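PDB 3RH9: succinate-semialdehyde dehydrogenase (NAD(P)(+)) from Marinobacter aquaeolei, which probably oxidises succinate semialdehyde to succinate with NAD(P)+ as coenzyme. Local coordinates for residues M3-G14 / V39-P47; I91-H99 / E185-V196. All blocks are in the same frame, centred on the assembly; numbering follows the deposited sequence.

Interaction 1 of 2, residues M3-G14 / V39-P47; sequences MIESPLLENLTG and VIAKVPSMP
The peptide group joining Ile-40 to Ala-41 is met by the N-terminal segment at its edge and over one face. At the edge, Ile-4 N donates to Ile-40 O in the carbonyl plane, on a lone pair, over 2.9 Å; the bond is nearly straight, with an N-H...O angle of 171°. Over a face of the same group lies the selenium of Met-3, a selenomethionine, with SE 3.8 Å from Ala-41 N. The Met-3 chain is bent at its second torsion (chi2 -70°), which folds SE back over the strand and carries CE to the aliphatic part of Lys-42, 3.7 Å from its CD. SE also meets Val-39 CG1, and Ile-4 CG2 lies 4.4 Å from Ala-41 CB.

Between Ser-6 and Asn-11 the segment swings away from the strand, then returns at Leu-12. One methyl does the touching there: Leu-12 CD1 reaches Val-43 CG2 at 3.5 Å, the two side chains crossing at about a right angle. The Pro-44 ring turns CG and CD to the Leu-12 carbonyl, with CD 3.3 Å from Leu-12 O, while Thr-13 CA approaches CG. Thr-13 OG1 itself is hydrogen-bonded to Asp-22 OD1. Farther on, Met-46, also selenomethionine, lays CE against the backbone of Gly-14, 3.4 Å from its N.

Ile-40, Ala-41 and Val-43 are hydrogen-bonded through their backbones to strand 28-32. The arrangement is thus an N-terminal arm of an aldehyde dehydrogenase family protein, joined by one backbone hydrogen bond and apolar contacts to the two-stranded antiparallel sheet of strands 28-32 and 39-44.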
loop_
_atom_site.group_PDB
_atom_site.type_symbol
_atom_site.label_atom_id
_atom_site.label_comp_id
_atom_site.label_asym_id
_atom_site.label_seq_id
_atom_site.Cartn_x
_atom_site.Cartn_y
_atom_site.Cartn_z
HETATM N N MSE A 3 31.093 -25.452 17.684
HETATM C CA MSE A 3 30.698 -24.154 17.129
HETATM C C MSE A 3 31.073 -24.056 15.656
HETATM O O MSE A 3 32.140 -24.536 15.250
HETATM C CB MSE A 3 31.357 -22.975 17.872
HETATM C CG MSE A 3 30.998 -22.815 19.360
HETATM SE SE MSE A 3 29.157 -22.235 19.888
HETATM C CE MSE A 3 29.606 -21.280 21.561
ATOM N N ILE A 4 30.203 -23.408 14.875
ATOM C CA ILE A 4 30.385 -23.238 13.429
ATOM C C ILE A 4 31.563 -22.309 13.071
ATOM O O ILE A 4 31.731 -21.230 13.654
ATOM C CB ILE A 4 29.083 -22.711 12.763
ATOM C CG1 ILE A 4 29.028 -23.102 11.287
ATOM C CG2 ILE A 4 28.942 -21.202 12.938
ATOM C CD1 ILE A 4 27.687 -22.849 10.661
ATOM N N GLU A 5 32.383 -22.737 12.117
ATOM C CA GLU A 5 33.515 -21.929 11.697
ATOM C C GLU A 5 33.466 -21.772 10.192
ATOM O O GLU A 5 33.214 -22.727 9.460
ATOM C CB GLU A 5 34.837 -22.552 12.144
ATOM N N SER A 6 33.679 -20.548 9.737
ATOM C CA SER A 6 33.615 -20.241 8.319
ATOM C C SER A 6 34.284 -18.892 8.048
ATOM O O SER A 6 34.258 -17.988 8.878
ATOM C CB SER A 6 32.153 -20.253 7.843
ATOM O OG SER A 6 31.980 -19.536 6.632
ATOM N N PRO A 7 34.935 -18.771 6.898
ATOM C CA PRO A 7 35.496 -17.478 6.509
ATOM C C PRO A 7 34.407 -16.408 6.340
ATOM O O PRO A 7 34.651 -15.237 6.653
ATOM C CB PRO A 7 36.179 -17.787 5.168
ATOM C CG PRO A 7 35.615 -19.132 4.746
ATOM C CD PRO A 7 35.395 -19.854 6.019
ATOM N N LEU A 8 33.223 -16.799 5.871
ATOM C CA LEU A 8 32.117 -15.858 5.742
ATOM C C LEU A 8 31.577 -15.396 7.098
ATOM O O LEU A 8 30.771 -14.459 7.160
ATOM C CB LEU A 8 30.975 -16.470 4.928
ATOM C CG LEU A 8 31.287 -16.880 3.493
ATOM C CD1 LEU A 8 30.007 -17.309 2.782
ATOM C CD2 LEU A 8 31.970 -15.760 2.740
ATOM N N LEU A 9 32.014 -16.049 8.174
ATOM C CA LEU A 9 31.528 -15.728 9.515
ATOM C C LEU A 9 32.622 -15.275 10.469
ATOM O O LEU A 9 32.498 -15.464 11.669
ATOM C CB LEU A 9 30.797 -16.924 10.120
ATOM C CG LEU A 9 29.491 -17.290 9.413
ATOM C CD1 LEU A 9 28.925 -18.619 9.885
ATOM C CD2 LEU A 9 28.498 -16.180 9.634
ATOM N N GLU A 10 33.682 -14.676 9.935
ATOM C CA GLU A 10 34.776 -14.136 10.759
ATOM C C GLU A 10 34.345 -12.918 11.559
ATOM O O GLU A 10 35.038 -12.475 12.472
ATOM C CB GLU A 10 35.961 -13.740 9.891
ATOM C CG GLU A 10 36.908 -14.875 9.544
ATOM C CD GLU A 10 37.919 -14.453 8.496
ATOM O OE1 GLU A 10 37.498 -14.109 7.367
ATOM O OE2 GLU A 10 39.132 -14.456 8.807
ATOM N N ASN A 11 33.198 -12.364 11.192
ATOM C CA ASN A 11 32.623 -11.270 11.946
ATOM C C ASN A 11 31.230 -11.633 12.384
ATOM O O ASN A 11 30.296 -11.644 11.586
ATOM C CB ASN A 11 32.624 -10.004 11.119
ATOM C CG ASN A 11 34.018 -9.499 10.864
ATOM O OD1 ASN A 11 34.662 -8.943 11.761
ATOM N ND2 ASN A 11 34.505 -9.698 9.641
ATOM N N LEU A 12 31.110 -11.962 13.662
ATOM C CA LEU A 12 29.852 -12.402 14.225
ATOM C C LEU A 12 29.314 -11.239 15.039
ATOM O O LEU A 12 29.412 -11.211 16.257
ATOM C CB LEU A 12 30.075 -13.644 15.093
ATOM C CG LEU A 12 29.048 -14.764 14.936
ATOM C CD1 LEU A 12 27.692 -14.305 15.458
ATOM C CD2 LEU A 12 28.929 -15.233 13.486
ATOM N N THR A 13 28.760 -10.262 14.348
ATOM C CA THR A 13 28.325 -9.034 14.986
ATOM C C THR A 13 27.524 -8.267 13.953
ATOM O O THR A 13 27.354 -8.728 12.822
ATOM C CB THR A 13 29.535 -8.191 15.440
ATOM O OG1 THR A 13 29.095 -6.923 15.926
ATOM C CG2 THR A 13 30.499 -7.964 14.289
ATOM N N GLY A 14 27.034 -7.097 14.337
ATOM C CA GLY A 14 26.246 -6.286 13.431
ATOM C C GLY A 14 27.067 -5.623 12.349
ATOM O O GLY A 14 28.277 -5.822 12.237
ATOM N N VAL A 39 24.054 -25.966 20.167
ATOM C CA VAL A 39 24.308 -24.566 19.866
ATOM C C VAL A 39 25.484 -24.437 18.892
ATOM O O VAL A 39 26.546 -25.004 19.118
ATOM C CB VAL A 39 24.600 -23.795 21.174
ATOM C CG1 VAL A 39 25.364 -22.520 20.903
ATOM C CG2 VAL A 39 23.291 -23.527 21.923
ATOM N N ILE A 40 25.299 -23.707 17.799
ATOM C CA ILE A 40 26.360 -23.619 16.795
ATOM C C ILE A 40 26.965 -22.224 16.714
ATOM O O ILE A 40 27.968 -22.012 16.040
ATOM C CB ILE A 40 25.915 -24.122 15.394
ATOM C CG1 ILE A 40 24.794 -23.252 14.820
ATOM C CG2 ILE A 40 25.480 -25.579 15.474
ATOM C CD1 ILE A 40 24.273 -23.731 13.478
ATOM N N ALA A 41 26.377 -21.284 17.440
ATOM C CA ALA A 41 26.888 -19.930 17.433
ATOM C C ALA A 41 26.262 -19.112 18.541
ATOM O O ALA A 41 25.138 -19.380 18.963
ATOM C CB ALA A 41 26.628 -19.279 16.081
ATOM N N LYS A 42 27.003 -18.116 19.011
ATOM C CA LYS A 42 26.476 -17.145 19.956
ATOM C C LYS A 42 26.568 -15.729 19.377
ATOM O O LYS A 42 27.652 -15.154 19.269
ATOM C CB LYS A 42 27.215 -17.235 21.284
ATOM C CG LYS A 42 26.957 -18.518 22.065
ATOM C CD LYS A 42 27.818 -18.568 23.330
ATOM C CE LYS A 42 27.043 -19.037 24.570
ATOM N NZ LYS A 42 26.637 -20.469 24.530
ATOM N N VAL A 43 25.417 -15.175 19.013
ATOM C CA VAL A 43 25.349 -13.872 18.372
ATOM C C VAL A 43 25.002 -12.753 19.352
ATOM O O VAL A 43 24.158 -12.921 20.228
ATOM C CB VAL A 43 24.289 -13.883 17.250
ATOM C CG1 VAL A 43 24.411 -12.641 16.392
ATOM C CG2 VAL A 43 24.447 -15.123 16.401
ATOM N N PRO A 44 25.656 -11.599 19.196
ATOM C CA PRO A 44 25.409 -10.389 19.987
ATOM C C PRO A 44 23.963 -9.915 19.937
ATOM O O PRO A 44 23.371 -9.794 18.860
ATOM C CB PRO A 44 26.300 -9.347 19.320
ATOM C CG PRO A 44 27.412 -10.148 18.706
ATOM C CD PRO A 44 26.803 -11.449 18.284
ATOM N N SER A 45 23.415 -9.633 21.114
ATOM C CA SER A 45 22.057 -9.159 21.255
ATOM C C SER A 45 22.074 -7.632 21.316
ATOM O O SER A 45 22.129 -7.024 22.393
ATOM C CB SER A 45 21.441 -9.763 22.521
ATOM O OG SER A 45 20.036 -9.609 22.547
HETATM N N MSE A 46 22.037 -7.014 20.143
HETATM C CA MSE A 46 22.231 -5.567 20.021
HETATM C C MSE A 46 21.119 -4.746 20.653
HETATM O O MSE A 46 19.943 -5.092 20.561
HETATM C CB MSE A 46 22.445 -5.176 18.555
HETATM C CG MSE A 46 23.606 -5.934 17.925
HETATM SE SE MSE A 46 23.706 -5.899 15.959
HETATM C CE MSE A 46 23.993 -7.822 15.730
ATOM N N PRO A 47 21.509 -3.653 21.307
ATOM C CA PRO A 47 20.635 -2.741 22.052
ATOM C C PRO A 47 19.946 -1.731 21.147
ATOM O O PRO A 47 20.211 -1.656 19.952
ATOM C CB PRO A 47 21.606 -1.983 22.965
ATOM C CG PRO A 47 22.973 -2.588 22.711
ATOM C CD PRO A 47 22.920 -3.257 21.392
#

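Interaction 2 of 2, residues I91-H99 / E185-V196; sequences IGRILCMEH and ETPLTMIAFFSV
The carboxylate of Glu-98 accepts three hydrogen bonds from the start of the facing helix. Leu-188 N donates to Glu-98 OE1 over 2.9 Å, on the syn lone pair of that oxygen. Glu-98 OE2 takes two donors: Thr-189 N meets it on the syn side at 2.8 Å. Thr-189 OG1 comes to Glu-98 OE2 on the anti side at 2.6 Å; both donors approach from the same face, tilted out of the carboxylate plane. CG of Glu-98 sits between its own backbone N and carbonyl carbon (chi1 68°), and the extended chain beyond it carries both oxygens across to the other helix. The carboxylate is buried, and the N-terminal end of helix 188-196 would probably favour its charged form. A leucine in its place would probably leave the Thr-189 hydroxyl and the N-H groups of Leu-188 and Thr-189 without their acceptor.

Around this grip, Thr-186 CG2 lies 3.6 Å from Glu-98 CG, the two side chains crossing at about a right angle. Thr-189 fits as a knob into the hole formed by Ile-91, Ile-94, Leu-95 and Glu-98. Ile-94 divides its branches: CG2 meets Leu-188 CB, while CD1 reaches Ala-192 CB at 3.9 Å. One turn back, Ile-91 CD1 touches Val-196 CG2 at 4.3 Å.

Farther out, Trp-157 packs on Thr-186, and Ala-106 and Glu-109 of helix 103-123 back Leu-95. The short helix segments run nearly antiparallel (163°), their axes 8.9 Å apart at closest approach. Helix 188-197 links the neighbouring parallel strands 178-181 and 207-209, the beta-alpha-beta crossover of the Rossmann-like coenzyme domain of aldehyde dehydrogenases, here packed against helix 88-99.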
loop_
_atom_site.group_PDB
_atom_site.type_symbol
_atom_site.label_atom_id
_atom_site.label_comp_id
_atom_site.label_asym_id
_atom_site.label_seq_id
_atom_site.Cartn_x
_atom_site.Cartn_y
_atom_site.Cartn_z
ATOM N N ILE A 91 27.381 -20.542 1.741
ATOM C CA ILE A 91 26.183 -19.930 2.303
ATOM C C ILE A 91 25.131 -21.022 2.457
ATOM O O ILE A 91 24.485 -21.133 3.494
ATOM C CB ILE A 91 25.668 -18.788 1.423
ATOM C CG1 ILE A 91 26.633 -17.611 1.490
ATOM C CG2 ILE A 91 24.283 -18.367 1.860
ATOM C CD1 ILE A 91 26.323 -16.527 0.531
ATOM N N GLY A 92 24.994 -21.841 1.422
ATOM C CA GLY A 92 24.207 -23.055 1.509
ATOM C C GLY A 92 24.556 -23.900 2.726
ATOM O O GLY A 92 23.679 -24.510 3.325
ATOM N N ARG A 93 25.831 -23.934 3.107
ATOM C CA ARG A 93 26.247 -24.731 4.266
ATOM C C ARG A 93 25.687 -24.142 5.539
ATOM O O ARG A 93 24.985 -24.817 6.295
ATOM C CB ARG A 93 27.767 -24.821 4.375
ATOM C CG ARG A 93 28.232 -25.967 5.254
ATOM C CD ARG A 93 29.750 -26.050 5.347
ATOM N NE ARG A 93 30.330 -24.842 5.938
ATOM C CZ ARG A 93 30.828 -24.762 7.169
ATOM N NH1 ARG A 93 30.835 -25.830 7.952
ATOM N NH2 ARG A 93 31.331 -23.615 7.612
ATOM N N ILE A 94 26.004 -22.875 5.767
ATOM C CA ILE A 94 25.504 -22.151 6.927
ATOM C C ILE A 94 23.971 -22.146 6.983
ATOM O O ILE A 94 23.372 -22.203 8.057
ATOM C CB ILE A 94 26.039 -20.705 6.932
ATOM C CG1 ILE A 94 27.567 -20.721 7.011
ATOM C CG2 ILE A 94 25.462 -19.923 8.086
ATOM C CD1 ILE A 94 28.231 -19.509 6.406
ATOM N N LEU A 95 23.333 -22.082 5.823
ATOM C CA LEU A 95 21.891 -22.068 5.787
ATOM C C LEU A 95 21.393 -23.410 6.313
ATOM O O LEU A 95 20.547 -23.487 7.212
ATOM C CB LEU A 95 21.412 -21.848 4.359
ATOM C CG LEU A 95 19.995 -21.297 4.224
ATOM C CD1 LEU A 95 19.839 -20.529 2.927
ATOM C CD2 LEU A 95 18.960 -22.410 4.326
ATOM N N CYS A 96 21.950 -24.469 5.746
ATOM C CA CYS A 96 21.578 -25.821 6.099
ATOM C C CYS A 96 21.637 -26.049 7.605
ATOM O O CYS A 96 20.710 -26.611 8.209
ATOM C CB CYS A 96 22.517 -26.799 5.408
ATOM S SG CYS A 96 22.218 -28.499 5.852
HETATM N N MSE A 97 22.733 -25.619 8.217
HETATM C CA MSE A 97 22.962 -25.968 9.604
HETATM C C MSE A 97 22.050 -25.241 10.569
HETATM O O MSE A 97 21.696 -25.795 11.608
HETATM C CB MSE A 97 24.419 -25.767 9.983
HETATM C CG MSE A 97 25.295 -26.907 9.502
HETATM SE SE MSE A 97 27.188 -26.442 9.479
HETATM C CE MSE A 97 27.917 -28.175 8.886
ATOM N N GLU A 98 21.662 -24.013 10.238
ATOM C CA GLU A 98 20.846 -23.232 11.166
ATOM C C GLU A 98 19.341 -23.407 10.932
ATOM O O GLU A 98 18.548 -23.293 11.859
ATOM C CB GLU A 98 21.246 -21.751 11.143
ATOM C CG GLU A 98 20.929 -21.048 9.853
ATOM C CD GLU A 98 21.345 -19.582 9.877
ATOM O OE1 GLU A 98 21.743 -19.086 10.961
ATOM O OE2 GLU A 98 21.276 -18.925 8.814
ATOM N N HIS A 99 18.971 -23.696 9.695
ATOM C CA HIS A 99 17.576 -23.925 9.322
ATOM C C HIS A 99 17.172 -25.394 9.416
ATOM O O HIS A 99 16.141 -25.712 9.981
ATOM C CB HIS A 99 17.335 -23.422 7.902
ATOM C CG HIS A 99 15.934 -23.611 7.412
ATOM N ND1 HIS A 99 15.554 -24.693 6.648
ATOM C CD2 HIS A 99 14.829 -22.837 7.544
ATOM C CE1 HIS A 99 14.274 -24.585 6.343
ATOM N NE2 HIS A 99 13.810 -23.467 6.872
ATOM N N GLU A 185 16.560 -17.217 14.743
ATOM C CA GLU A 185 16.764 -18.629 14.430
ATOM C C GLU A 185 17.741 -18.806 13.271
ATOM O O GLU A 185 18.359 -19.864 13.125
ATOM C CB GLU A 185 15.437 -19.310 14.066
ATOM C CG GLU A 185 14.433 -19.444 15.218
ATOM C CD GLU A 185 13.557 -18.193 15.425
ATOM O OE1 GLU A 185 13.669 -17.222 14.628
ATOM O OE2 GLU A 185 12.746 -18.196 16.388
ATOM N N THR A 186 17.863 -17.775 12.436
ATOM C CA THR A 186 18.716 -17.860 11.250
ATOM C C THR A 186 19.476 -16.577 10.927
ATOM O O THR A 186 19.326 -16.023 9.844
ATOM C CB THR A 186 17.904 -18.292 10.014
ATOM O OG1 THR A 186 16.684 -17.540 9.966
ATOM C CG2 THR A 186 17.588 -19.791 10.073
ATOM N N PRO A 187 20.321 -16.118 11.860
ATOM C CA PRO A 187 21.093 -14.893 11.652
ATOM C C PRO A 187 22.365 -15.139 10.838
ATOM O O PRO A 187 22.900 -14.210 10.245
ATOM C CB PRO A 187 21.487 -14.489 13.069
ATOM C CG PRO A 187 21.067 -15.614 13.967
ATOM C CD PRO A 187 20.676 -16.761 13.131
ATOM N N LEU A 188 22.846 -16.374 10.809
ATOM C CA LEU A 188 24.171 -16.640 10.263
ATOM C C LEU A 188 24.205 -16.539 8.747
ATOM O O LEU A 188 25.237 -16.207 8.156
ATOM C CB LEU A 188 24.697 -18.008 10.716
ATOM C CG LEU A 188 24.546 -18.333 12.205
ATOM C CD1 LEU A 188 24.856 -19.796 12.439
ATOM C CD2 LEU A 188 25.403 -17.413 13.081
ATOM N N THR A 189 23.085 -16.843 8.109
ATOM C CA THR A 189 23.042 -16.750 6.669
ATOM C C THR A 189 23.147 -15.271 6.376
ATOM O O THR A 189 23.793 -14.860 5.417
ATOM C CB THR A 189 21.757 -17.361 6.090
ATOM O OG1 THR A 189 21.794 -18.772 6.287
ATOM C CG2 THR A 189 21.656 -17.113 4.609
HETATM N N MSE A 190 22.524 -14.471 7.236
HETATM C CA MSE A 190 22.515 -13.034 7.050
HETATM C C MSE A 190 23.928 -12.490 7.220
HETATM O O MSE A 190 24.406 -11.673 6.420
HETATM C CB MSE A 190 21.553 -12.358 8.032
HETATM C CG MSE A 190 21.183 -10.944 7.608
HETATM SE SE MSE A 190 20.366 -10.991 5.822
HETATM C CE MSE A 190 20.968 -9.294 5.152
ATOM N N ILE A 191 24.598 -12.948 8.266
ATOM C CA ILE A 191 25.956 -12.512 8.495
ATOM C C ILE A 191 26.828 -12.855 7.285
ATOM O O ILE A 191 27.599 -12.020 6.812
ATOM C CB ILE A 191 26.520 -13.077 9.809
ATOM C CG1 ILE A 191 25.746 -12.485 10.983
ATOM C CG2 ILE A 191 27.983 -12.719 9.946
ATOM C CD1 ILE A 191 26.151 -13.027 12.304
ATOM N N ALA A 192 26.669 -14.070 6.764
ATOM C CA ALA A 192 27.430 -14.520 5.600
ATOM C C ALA A 192 27.194 -13.625 4.390
ATOM O O ALA A 192 28.134 -13.219 3.702
ATOM C CB ALA A 192 27.087 -15.960 5.267
ATOM N N PHE A 193 25.927 -13.324 4.139
ATOM C CA PHE A 193 25.532 -12.379 3.105
ATOM C C PHE A 193 26.230 -11.012 3.279
ATOM O O PHE A 193 26.787 -10.463 2.321
ATOM C CB PHE A 193 24.013 -12.221 3.106
ATOM C CG PHE A 193 23.489 -11.463 1.938
ATOM C CD1 PHE A 193 24.065 -11.611 0.690
ATOM C CD2 PHE A 193 22.412 -10.606 2.081
ATOM C CE1 PHE A 193 23.573 -10.905 -0.403
ATOM C CE2 PHE A 193 21.910 -9.901 0.997
ATOM C CZ PHE A 193 22.484 -10.046 -0.247
ATOM N N PHE A 194 26.208 -10.468 4.493
ATOM C CA PHE A 194 26.853 -9.188 4.728
ATOM C C PHE A 194 28.348 -9.297 4.551
ATOM O O PHE A 194 28.977 -8.388 4.025
ATOM C CB PHE A 194 26.493 -8.606 6.092
ATOM C CG PHE A 194 25.325 -7.684 6.044
ATOM C CD1 PHE A 194 25.511 -6.324 5.944
ATOM C CD2 PHE A 194 24.041 -8.173 6.044
ATOM C CE1 PHE A 194 24.437 -5.459 5.885
ATOM C CE2 PHE A 194 22.962 -7.308 5.984
ATOM C CZ PHE A 194 23.163 -5.949 5.899
ATOM N N SER A 195 28.922 -10.416 4.972
ATOM C CA SER A 195 30.339 -10.642 4.728
ATOM C C SER A 195 30.639 -10.585 3.231
ATOM O O SER A 195 31.624 -9.964 2.821
ATOM C CB SER A 195 30.799 -11.976 5.307
ATOM O OG SER A 195 32.178 -12.164 5.047
ATOM N N VAL A 196 29.791 -11.222 2.417
ATOM C CA VAL A 196 29.977 -11.181 0.967
ATOM C C VAL A 196 29.805 -9.773 0.383
ATOM O O VAL A 196 30.551 -9.397 -0.509
ATOM C CB VAL A 196 29.088 -12.208 0.202
ATOM C CG1 VAL A 196 29.115 -11.938 -1.311
ATOM C CG2 VAL A 196 29.554 -13.621 0.473
#

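Interactions 1 and 2 lie side by side, their centres about 10 Å apart and on the same side of the chain's centre, interaction 1 the farther out. The part of 3-14 that swings away from strand 39-44 settles on the helix pair: Leu-8 touches Ile-91 and Ala-192, and Leu-9 touches Ile-94 and Ile-191. A probable hydrogen bond of 2.8 Å joins Glu-5 O to Arg-93 NH2, and Arg-93 is also salt-bridged to Glu-90. Strand 39-44 reaches the same helices, with Ala-41 on Leu-188 and Ile-40 on Met-97. Both contacts lie away from Glu-256, the predicted active-site residue.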